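PDB 5XBU: endo-beta-1,4-glucanase from Ampullaria crossean, which probably hydrolyses internal beta-1,4-glucosidic bonds in cellulose, as a member of glycoside hydrolase family 45. Local coordinates for residues Phe49-Asn52 with His56-Ala59; Val105-Asn110 with Val165-Asp170; Val82-Thr87 with Phe141-Gln146; Pro60-Phe65 with Ser70-Gly75. All coordinates share one frame; numbering follows the deposited sequence. Where two conformers were deposited one is given.

Contact 1: Phe49-Asn52 with His56-Ala59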
# COMPACT_ATOMS: atom_id res chain seq x y z
N PHE A 49 -4.93 0.71 17.48
CA PHE A 49 -5.40 -0.58 17.95
C PHE A 49 -4.33 -1.64 17.66
O PHE A 49 -3.69 -1.59 16.60
CB PHE A 49 -6.69 -1.00 17.26
CG PHE A 49 -7.84 -0.04 17.43
CD1 PHE A 49 -8.32 0.28 18.68
CD2 PHE A 49 -8.48 0.50 16.33
CE1 PHE A 49 -9.40 1.13 18.86
CE2 PHE A 49 -9.56 1.35 16.48
CZ PHE A 49 -10.02 1.68 17.75
N PRO A 50 -4.15 -2.61 18.55
CA PRO A 50 -3.15 -3.65 18.28
C PRO A 50 -3.32 -4.30 16.91
O PRO A 50 -2.31 -4.58 16.24
CB PRO A 50 -3.34 -4.64 19.44
CG PRO A 50 -3.71 -3.72 20.60
CD PRO A 50 -4.66 -2.69 19.94
N TRP A 51 -4.56 -4.56 16.48
CA TRP A 51 -4.72 -5.20 15.17
C TRP A 51 -4.08 -4.39 14.05
O TRP A 51 -3.65 -4.96 13.04
CB TRP A 51 -6.18 -5.52 14.86
CG TRP A 51 -7.09 -4.31 14.74
CD1 TRP A 51 -7.96 -3.86 15.67
CD2 TRP A 51 -7.23 -3.45 13.59
NE1 TRP A 51 -8.63 -2.76 15.19
CE2 TRP A 51 -8.20 -2.49 13.92
CE3 TRP A 51 -6.66 -3.43 12.32
CZ2 TRP A 51 -8.57 -1.50 13.02
CZ3 TRP A 51 -7.03 -2.44 11.43
CH2 TRP A 51 -7.98 -1.48 11.79
N ASN A 52 -4.05 -3.07 14.19
CA ASN A 52 -3.49 -2.19 13.16
C ASN A 52 -1.96 -2.15 13.18
O ASN A 52 -1.34 -1.59 12.27
CB ASN A 52 -4.13 -0.80 13.30
CG ASN A 52 -3.82 0.09 12.14
OD1 ASN A 52 -3.84 -0.36 10.99
ND2 ASN A 52 -3.56 1.36 12.42
N HIS A 56 -2.36 -7.46 8.15
CA HIS A 56 -1.92 -7.04 6.82
C HIS A 56 -2.61 -5.72 6.50
O HIS A 56 -3.72 -5.68 5.95
CB HIS A 56 -2.30 -8.10 5.81
CG HIS A 56 -1.57 -9.37 5.98
ND1 HIS A 56 -2.15 -10.59 5.73
CD2 HIS A 56 -0.29 -9.63 6.35
CE1 HIS A 56 -1.26 -11.56 5.98
NE2 HIS A 56 -0.13 -11.00 6.35
N VAL A 57 -1.93 -4.64 6.88
CA VAL A 57 -2.42 -3.29 6.67
C VAL A 57 -1.33 -2.49 5.95
O VAL A 57 -0.13 -2.81 6.00
CB VAL A 57 -2.88 -2.64 8.00
CG1 VAL A 57 -4.09 -3.39 8.55
CG2 VAL A 57 -1.76 -2.54 9.03
N THR A 58 -1.78 -1.45 5.26
CA THR A 58 -0.91 -0.69 4.39
C THR A 58 -1.18 0.82 4.49
O THR A 58 -2.29 1.28 4.78
CB THR A 58 -1.04 -1.19 2.93
OG1 THR A 58 -0.14 -0.51 2.06
CG2 THR A 58 -2.44 -1.05 2.33
N ALA A 59 -0.12 1.56 4.16
CA ALA A 59 -0.12 2.99 3.89
C ALA A 59 0.19 3.17 2.41
O ALA A 59 1.36 3.13 2.01
CB ALA A 59 0.93 3.68 4.75

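Contact 2: Val105-Asn110 with Val165-Asp170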
# COMPACT_ATOMS: atom_id res chain seq x y z
N VAL A 105 -3.89 -9.98 0.83
CA VAL A 105 -4.82 -8.85 0.91
C VAL A 105 -4.42 -7.96 2.08
O VAL A 105 -4.25 -8.42 3.21
CB VAL A 105 -6.27 -9.34 1.04
CG1 VAL A 105 -7.24 -8.17 1.25
CG2 VAL A 105 -6.70 -10.18 -0.16
N PHE A 106 -4.32 -6.65 1.80
CA PHE A 106 -3.99 -5.65 2.80
C PHE A 106 -5.12 -4.63 2.87
O PHE A 106 -5.69 -4.24 1.85
CB PHE A 106 -2.71 -4.90 2.46
CG PHE A 106 -1.49 -5.78 2.44
CD1 PHE A 106 -1.20 -6.54 1.31
CD2 PHE A 106 -0.64 -5.87 3.53
CE1 PHE A 106 -0.09 -7.37 1.28
CE2 PHE A 106 0.47 -6.70 3.52
CZ PHE A 106 0.73 -7.45 2.38
N MET A 107 -5.40 -4.12 4.07
CA MET A 107 -6.36 -3.04 4.24
C MET A 107 -5.66 -1.70 4.40
O MET A 107 -4.67 -1.58 5.13
CB MET A 107 -7.26 -3.32 5.45
CG MET A 107 -8.39 -2.29 5.59
SD MET A 107 -9.68 -2.82 6.73
CE MET A 107 -8.81 -2.67 8.30
N VAL A 108 -6.19 -0.68 3.73
CA VAL A 108 -5.68 0.68 3.84
C VAL A 108 -6.07 1.26 5.19
O VAL A 108 -7.25 1.46 5.47
CB VAL A 108 -6.25 1.55 2.71
CG1 VAL A 108 -5.80 2.97 2.88
CG2 VAL A 108 -5.89 0.96 1.34
N THR A 109 -5.06 1.56 6.01
CA THR A 109 -5.29 2.17 7.32
C THR A 109 -4.44 3.40 7.55
O THR A 109 -4.58 4.04 8.60
CB THR A 109 -5.08 1.18 8.46
OG1 THR A 109 -3.69 0.86 8.49
CG2 THR A 109 -5.92 -0.05 8.33
N ASN A 110 -3.59 3.79 6.60
CA ASN A 110 -2.68 4.89 6.80
C ASN A 110 -2.29 5.41 5.42
O ASN A 110 -2.70 4.84 4.41
CB ASN A 110 -1.51 4.40 7.66
CG ASN A 110 -0.62 5.50 8.19
OD1 ASN A 110 -0.99 6.67 8.24
ND2 ASN A 110 0.57 5.11 8.61
N VAL A 165 -10.24 -5.25 -3.71
CA VAL A 165 -11.10 -6.40 -3.48
C VAL A 165 -11.95 -6.11 -2.25
O VAL A 165 -11.56 -5.31 -1.39
CB VAL A 165 -10.26 -7.69 -3.24
CG1 VAL A 165 -9.42 -8.02 -4.44
CG2 VAL A 165 -9.34 -7.55 -2.02
N PRO A 166 -13.09 -6.77 -2.12
CA PRO A 166 -13.81 -6.68 -0.85
C PRO A 166 -12.93 -7.12 0.30
O PRO A 166 -12.17 -8.09 0.20
CB PRO A 166 -14.99 -7.64 -1.05
CG PRO A 166 -15.12 -7.79 -2.50
CD PRO A 166 -13.77 -7.62 -3.10
N CYS A 167 -13.02 -6.43 1.43
CA CYS A 167 -12.20 -6.83 2.57
C CYS A 167 -12.69 -8.14 3.17
O CYS A 167 -13.89 -8.38 3.27
CB CYS A 167 -12.21 -5.77 3.68
SG CYS A 167 -11.35 -4.25 3.25
N PRO A 168 -11.77 -8.99 3.61
CA PRO A 168 -12.14 -10.13 4.42
C PRO A 168 -12.93 -9.66 5.64
O PRO A 168 -12.75 -8.54 6.14
CB PRO A 168 -10.79 -10.72 4.80
CG PRO A 168 -9.84 -10.29 3.64
CD PRO A 168 -10.31 -8.90 3.42
N GLY A 169 -13.81 -10.54 6.14
CA GLY A 169 -14.73 -10.12 7.18
C GLY A 169 -14.05 -9.62 8.44
O GLY A 169 -14.53 -8.69 9.09
N ASP A 170 -12.93 -10.23 8.82
CA ASP A 170 -12.27 -9.78 10.04
C ASP A 170 -11.72 -8.37 9.88
O ASP A 170 -11.80 -7.56 10.81
CB ASP A 170 -11.15 -10.74 10.44
CG ASP A 170 -10.02 -10.77 9.43
OD1 ASP A 170 -10.28 -11.14 8.26
OD2 ASP A 170 -8.88 -10.44 9.80

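Contact 3: Val82-Thr87 with Phe141-Gln146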
# COMPACT_ATOMS: atom_id res chain seq x y z
N VAL A 82 -6.79 -4.19 -0.80
CA VAL A 82 -6.08 -4.44 -2.05
C VAL A 82 -5.44 -5.83 -1.97
O VAL A 82 -4.84 -6.19 -0.96
CB VAL A 82 -5.04 -3.35 -2.38
CG1 VAL A 82 -5.74 -2.02 -2.67
CG2 VAL A 82 -3.97 -3.20 -1.34
N ARG A 83 -5.58 -6.59 -3.05
CA ARG A 83 -4.87 -7.86 -3.18
C ARG A 83 -3.60 -7.57 -3.95
O ARG A 83 -3.65 -6.98 -5.04
CB ARG A 83 -5.71 -8.89 -3.92
CG ARG A 83 -4.94 -10.20 -4.12
CD ARG A 83 -5.75 -11.30 -4.76
NE ARG A 83 -6.85 -11.72 -3.90
CZ ARG A 83 -8.13 -11.57 -4.21
NH1 ARG A 83 -8.47 -11.00 -5.36
NH2 ARG A 83 -9.07 -11.99 -3.37
N LEU A 84 -2.47 -7.97 -3.37
CA LEU A 84 -1.16 -7.77 -3.96
C LEU A 84 -0.57 -9.14 -4.30
O LEU A 84 -0.45 -10.00 -3.42
CB LEU A 84 -0.25 -7.02 -3.01
CG LEU A 84 -0.81 -5.69 -2.48
CD1 LEU A 84 0.25 -4.96 -1.69
CD2 LEU A 84 -1.30 -4.80 -3.63
N THR A 85 -0.22 -9.34 -5.56
CA THR A 85 0.32 -10.61 -6.04
C THR A 85 1.72 -10.40 -6.56
O THR A 85 1.90 -9.67 -7.55
CB THR A 85 -0.55 -11.20 -7.15
OG1 THR A 85 -1.90 -11.31 -6.72
CG2 THR A 85 -0.06 -12.58 -7.55
N PRO A 86 2.75 -10.99 -5.94
CA PRO A 86 4.10 -10.81 -6.47
C PRO A 86 4.21 -11.30 -7.91
O PRO A 86 3.65 -12.33 -8.28
CB PRO A 86 4.97 -11.68 -5.55
CG PRO A 86 4.17 -11.70 -4.25
CD PRO A 86 2.74 -11.79 -4.70
N THR A 87 5.01 -10.57 -8.70
CA THR A 87 5.36 -11.00 -10.05
C THR A 87 6.65 -11.82 -10.09
O THR A 87 6.93 -12.45 -11.11
CB THR A 87 5.58 -9.76 -10.93
OG1 THR A 87 6.67 -9.04 -10.33
CG2 THR A 87 4.33 -8.91 -11.05
N PHE A 141 2.54 0.70 -2.21
CA PHE A 141 1.98 0.22 -0.94
C PHE A 141 3.10 0.04 0.07
O PHE A 141 3.95 -0.84 -0.09
CB PHE A 141 1.16 -1.05 -1.12
CG PHE A 141 -0.04 -0.82 -1.98
CD1 PHE A 141 -1.15 -0.13 -1.47
CD2 PHE A 141 -0.07 -1.21 -3.32
CE1 PHE A 141 -2.24 0.15 -2.27
CE2 PHE A 141 -1.17 -0.94 -4.11
CZ PHE A 141 -2.25 -0.26 -3.60
N ASP A 142 3.08 0.85 1.13
CA ASP A 142 3.99 0.66 2.25
C ASP A 142 3.31 -0.29 3.22
O ASP A 142 2.18 -0.04 3.65
CB ASP A 142 4.31 2.01 2.89
CG ASP A 142 5.69 2.07 3.52
OD1 ASP A 142 6.41 1.07 3.52
OD2 ASP A 142 6.02 3.17 4.02
N LEU A 143 3.96 -1.39 3.56
CA LEU A 143 3.31 -2.47 4.28
C LEU A 143 3.76 -2.46 5.75
O LEU A 143 4.95 -2.52 6.04
CB LEU A 143 3.66 -3.83 3.64
CG LEU A 143 3.39 -3.88 2.11
CD1 LEU A 143 3.78 -5.23 1.60
CD2 LEU A 143 1.94 -3.56 1.78
N GLN A 144 2.79 -2.39 6.66
CA GLN A 144 3.09 -2.38 8.10
C GLN A 144 3.81 -3.67 8.50
O GLN A 144 3.35 -4.77 8.18
CB GLN A 144 1.77 -2.27 8.85
CG GLN A 144 1.87 -2.35 10.37
CD GLN A 144 2.65 -1.22 10.98
OE1 GLN A 144 3.79 -1.40 11.40
NE2 GLN A 144 2.04 -0.02 11.00
N ASP A 145 4.91 -3.53 9.23
CA ASP A 145 5.74 -4.67 9.60
C ASP A 145 6.10 -4.66 11.08
O ASP A 145 7.06 -5.32 11.47
CB ASP A 145 7.01 -4.73 8.73
CG ASP A 145 7.75 -6.09 8.80
OD1 ASP A 145 7.11 -7.17 8.87
OD2 ASP A 145 8.99 -6.07 8.78
N GLN A 146 5.33 -3.95 11.92
CA GLN A 146 5.71 -3.77 13.33
C GLN A 146 6.00 -5.10 14.01
O GLN A 146 6.93 -5.18 14.82
CB GLN A 146 4.63 -2.98 14.09
CG GLN A 146 4.85 -2.89 15.62
CD GLN A 146 5.09 -1.48 16.13
OE1 GLN A 146 5.52 -0.60 15.41
NE2 GLN A 146 4.83 -1.27 17.41

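Contact 4: Pro60-Phe65 with Ser70-Gly75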
# COMPACT_ATOMS: atom_id res chain seq x y z
N PRO A 60 -0.82 3.38 1.56
CA PRO A 60 -0.55 3.64 0.15
C PRO A 60 -0.03 5.04 -0.06
O PRO A 60 -0.30 5.97 0.71
CB PRO A 60 -1.91 3.47 -0.54
CG PRO A 60 -2.78 2.77 0.48
CD PRO A 60 -2.27 3.27 1.80
N SER A 61 0.62 5.23 -1.20
CA SER A 61 0.97 6.55 -1.67
C SER A 61 -0.25 7.47 -1.68
O SER A 61 -1.38 7.06 -1.98
CB SER A 61 1.65 6.41 -3.04
OG SER A 61 0.91 5.60 -3.92
N GLU A 62 0.04 8.73 -1.39
CA GLU A 62 -0.97 9.74 -1.06
C GLU A 62 -2.09 9.87 -2.08
O GLU A 62 -3.26 9.96 -1.70
CB GLU A 62 -0.24 11.08 -0.91
CG GLU A 62 -1.09 12.24 -0.47
CD GLU A 62 -0.27 13.49 -0.23
OE1 GLU A 62 -0.86 14.58 -0.41
OE2 GLU A 62 0.91 13.42 0.16
N ARG A 63 -1.77 9.95 -3.37
CA ARG A 63 -2.82 10.22 -4.35
C ARG A 63 -3.78 9.05 -4.50
O ARG A 63 -4.95 9.27 -4.82
CB ARG A 63 -2.22 10.68 -5.67
CG ARG A 63 -1.58 12.05 -5.60
CD ARG A 63 -2.61 13.22 -5.52
NE ARG A 63 -1.88 14.49 -5.35
CZ ARG A 63 -1.45 14.96 -4.19
NH1 ARG A 63 -1.84 14.39 -3.06
NH2 ARG A 63 -0.61 15.98 -4.18
N TYR A 64 -3.35 7.80 -4.28
CA TYR A 64 -4.32 6.72 -4.18
C TYR A 64 -5.07 6.79 -2.86
O TYR A 64 -6.30 6.66 -2.82
CB TYR A 64 -3.67 5.33 -4.36
CG TYR A 64 -4.66 4.23 -4.12
CD1 TYR A 64 -5.72 4.00 -4.99
CD2 TYR A 64 -4.59 3.46 -2.98
CE1 TYR A 64 -6.67 3.04 -4.73
CE2 TYR A 64 -5.53 2.51 -2.70
CZ TYR A 64 -6.58 2.29 -3.56
OH TYR A 64 -7.49 1.33 -3.23
N PHE A 65 -4.34 6.99 -1.75
CA PHE A 65 -4.97 7.10 -0.44
C PHE A 65 -6.19 8.01 -0.44
O PHE A 65 -7.22 7.65 0.15
CB PHE A 65 -3.94 7.60 0.56
CG PHE A 65 -4.49 7.86 1.92
CD1 PHE A 65 -4.67 6.82 2.80
CD2 PHE A 65 -4.81 9.14 2.34
CE1 PHE A 65 -5.18 7.05 4.07
CE2 PHE A 65 -5.30 9.37 3.59
CZ PHE A 65 -5.51 8.32 4.47
N SER A 70 -5.34 15.50 -1.43
CA SER A 70 -4.19 15.66 -0.55
C SER A 70 -4.55 15.48 0.90
O SER A 70 -3.71 15.74 1.78
CB SER A 70 -3.54 17.03 -0.74
OG SER A 70 -4.49 18.05 -0.46
N ASN A 71 -5.77 15.02 1.19
CA ASN A 71 -6.14 14.80 2.58
C ASN A 71 -5.35 13.65 3.16
O ASN A 71 -5.22 12.58 2.57
CB ASN A 71 -7.62 14.49 2.72
CG ASN A 71 -8.47 15.73 2.63
OD1 ASN A 71 -8.04 16.84 2.94
ND2 ASN A 71 -9.71 15.54 2.21
N LEU A 72 -4.80 13.91 4.33
CA LEU A 72 -4.06 12.89 5.05
C LEU A 72 -4.77 12.44 6.32
O LEU A 72 -4.17 11.80 7.17
CB LEU A 72 -2.64 13.38 5.34
CG LEU A 72 -1.75 13.56 4.11
CD1 LEU A 72 -0.44 14.16 4.57
CD2 LEU A 72 -1.51 12.27 3.32
N TRP A 73 -6.04 12.78 6.47
CA TRP A 73 -6.90 12.29 7.54
C TRP A 73 -8.20 11.85 6.89
O TRP A 73 -8.83 12.63 6.17
CB TRP A 73 -7.17 13.39 8.58
CG TRP A 73 -8.16 13.00 9.63
CD1 TRP A 73 -9.43 13.47 9.76
CD2 TRP A 73 -7.96 12.08 10.70
NE1 TRP A 73 -10.05 12.89 10.84
CE2 TRP A 73 -9.15 12.04 11.44
CE3 TRP A 73 -6.88 11.28 11.11
CZ2 TRP A 73 -9.30 11.23 12.55
CZ3 TRP A 73 -7.03 10.49 12.21
CH2 TRP A 73 -8.23 10.47 12.92
N CYS A 74 -8.57 10.59 7.08
CA CYS A 74 -9.79 10.05 6.48
C CYS A 74 -9.78 10.25 4.96
O CYS A 74 -10.72 10.77 4.36
CB CYS A 74 -11.07 10.59 7.12
SG CYS A 74 -11.18 10.38 8.92
N GLY A 75 -8.70 9.79 4.35
CA GLY A 75 -8.65 9.75 2.91
C GLY A 75 -9.78 8.92 2.34
O GLY A 75 -10.29 7.99 2.99

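Contact 1: Phe49-Asn52 with His56-Ala59
The short helix 50-54 meets the start of the strand that follows it, 57-60, by setting Trp51 and Asn52 against Val57; only a short link joins the two elements, and Val57 packs back against the helix. CG2 of Val57 does most of the touching: it sits 3.4 Å from the carbonyl O of Asn52, while OD1 of the Asn52 side chain lies 3.6 Å from the same methyl CG2. The two side chains cross nearly at a right angle. Val57 CG1, the other branch, comes up to the edge of the Trp51 indole, close to its plane, with CZ3 and CG1 4.2 Å apart. The strand belongs to the double-psi beta-barrel of this family, and Val57 turns from it toward the helix. Asn52 CB lies over a face of the Trp51 ring, offset toward its rim. From there CG stands anti to the backbone N of Asn52 (chi1 -169°), which carries the amide toward Val57 and lets OD1 accept a hydrogen bond from Thr109. Trp51 NE1 is bonded to Gln177, in the loop after helix 169-175, and within the turn the Asn52 N donates to Phe49 O at 2.9 Å.

Contact 2: Val105-Asn110 with Val165-Asp170
The puckered ring of Pro168 turns its CD-CG edge to Val105, with CD 3.8 Å from the CG1 methyl of Val105. The two side chains slide past one another in opposite directions. In the double-psi beta-barrel this contact joins strand 104-108 to the segment leading from strand 160-165 into helix 169-175; strand 81-86 pairs antiparallel with both strands. Val105 carries CG1 anti to the backbone N (chi1 175°), which sends this methyl toward the second segment, where it also reaches Val165. That pair meets tip to tip, CG1 of Val105 lying 3.9 Å from CG2 of Val165, and the second methyl, Val105 CG2, stands a little further off at 4.2 Å from the same Val165 CG2. Contact is therefore made by hydrocarbon alone at this end. Along the strand Phe106 points the other way, toward Leu84 and Thr58, so that Val105 and Met107 form the face used here. Pro168 is the N-cap residue of helix 169-175, whose Leu171 and Tyr175 close over Met107, and Asp170 in its first turn forms a salt bridge with Lys55. Cys167, disulfide-bonded to Cys81 of the intervening strand, brings sulfur to the interface. The Met107 chain is extended as far as its sulfur and bends only at chi3 (71°), placing Met107 SD 4.1 Å from Cys167 SG.

Contact 3: Val82-Thr87 with Phe141-Gln146
The ring of Phe141 is gripped along its outer end and one flank by Val82 and Leu84, two residues on the same side of strand 82-86, and this is the dense part of the contact. Val82 comes from the opposite direction and lays CG2 over a ring face, 4.1 Å from the Phe141 centroid and 21° off the normal, a CH-pi contact; its other methyl, CG1, lies 4.0 Å from Phe141 CZ. Leu84 approaches obliquely, its CD2 3.8 Å from Phe141 CD2. With CG anti to its carbonyl carbon (chi1 -64°), Phe141 sends the ring across toward both. Losing the ring to an alanine is likely to open a gap in the core, facing the methyls of Val82 and Leu84. Packing thins toward Leu143, where a single pair of methyls meets, Leu84 CD1 and Leu143 CD2 at 4.1 Å. Further on the chain turns away, and Gln146 is exposed, its N held by a weak bond to Gln144 OE1. Arg83, between the two gripping residues, points elsewhere and pairs with Glu163. The strands cross at 96°, their axes 11.0 Å apart at the closest, so they face each other through the interior of the double-psi barrel and do not pair. Trp162 of strand 160-165 backs Val82 and Leu84, while Thr58 and Pro60 of strand 57-60 and Ala25 of strand 22-30 surround Phe141.

Contact 4: Pro60-Phe65 with Ser70-Gly75
Apolar contacts come first: Phe65 in helix 62-65 puts its ring against Gly75, with CE2 3.4 Å from the glycine CA. A beta-carbon at Gly75 would run into that ring atom, so the close approach depends on the missing side chain. Leu72 reaches across Glu62 at about a right angle, its CD2 3.8 Å from Glu62 CG. Of the polar contacts, the Asn71 carbonyl O stands in the plane of the Phe65 ring at its edge, 3.4 Å from CE2; buried without a hydrogen-bond partner, it probably gains something from the faintly positive ring hydrogens. Among charges, Arg63 NH1 forms a salt bridge of 2.8 Å with Glu62 OE1, approaching from above the carboxylate plane (51° out of it) at 154°, and both atoms lie beside Ser70. Glu62 OE2 meanwhile takes the backbone N-H of Ile114. Without the carboxylate, as with an alanine here, Arg63 would probably lose its charged mate and the Ile114 N-H its acceptor. The loop 70-75, tied down by the Cys74-Cys180 disulfide, thus folds back on the one-turn helix that follows strand 57-60, while Phe65 also touches Val108 of strand 104-108.

Overall arrangement
All four contacts belong to one double-psi beta-barrel domain. Contacts 1 and 4 come first and join neighbouring parts of the chain: contact 1 uses the start of strand 57-60, and contact 4 opens at its end and continues into helix 62-65. Contacts 2 and 3 follow and interleave, their segments alternating along the sequence. Strands 57-60, 104-108, 81-86 and 140-144 share a curled sheet; contacts 1, 2 and 3, with centres 10 to 12 Å apart, each have at least one segment on it, and contact 4 is centred about 16 to 17 Å from them. Contact 3 fills the interior, whereas contact 1 sets helix 50-54 on the barrel and contact 2 holds the segment leading into helix 169-175, an example of local and long-range contacts sharing strands.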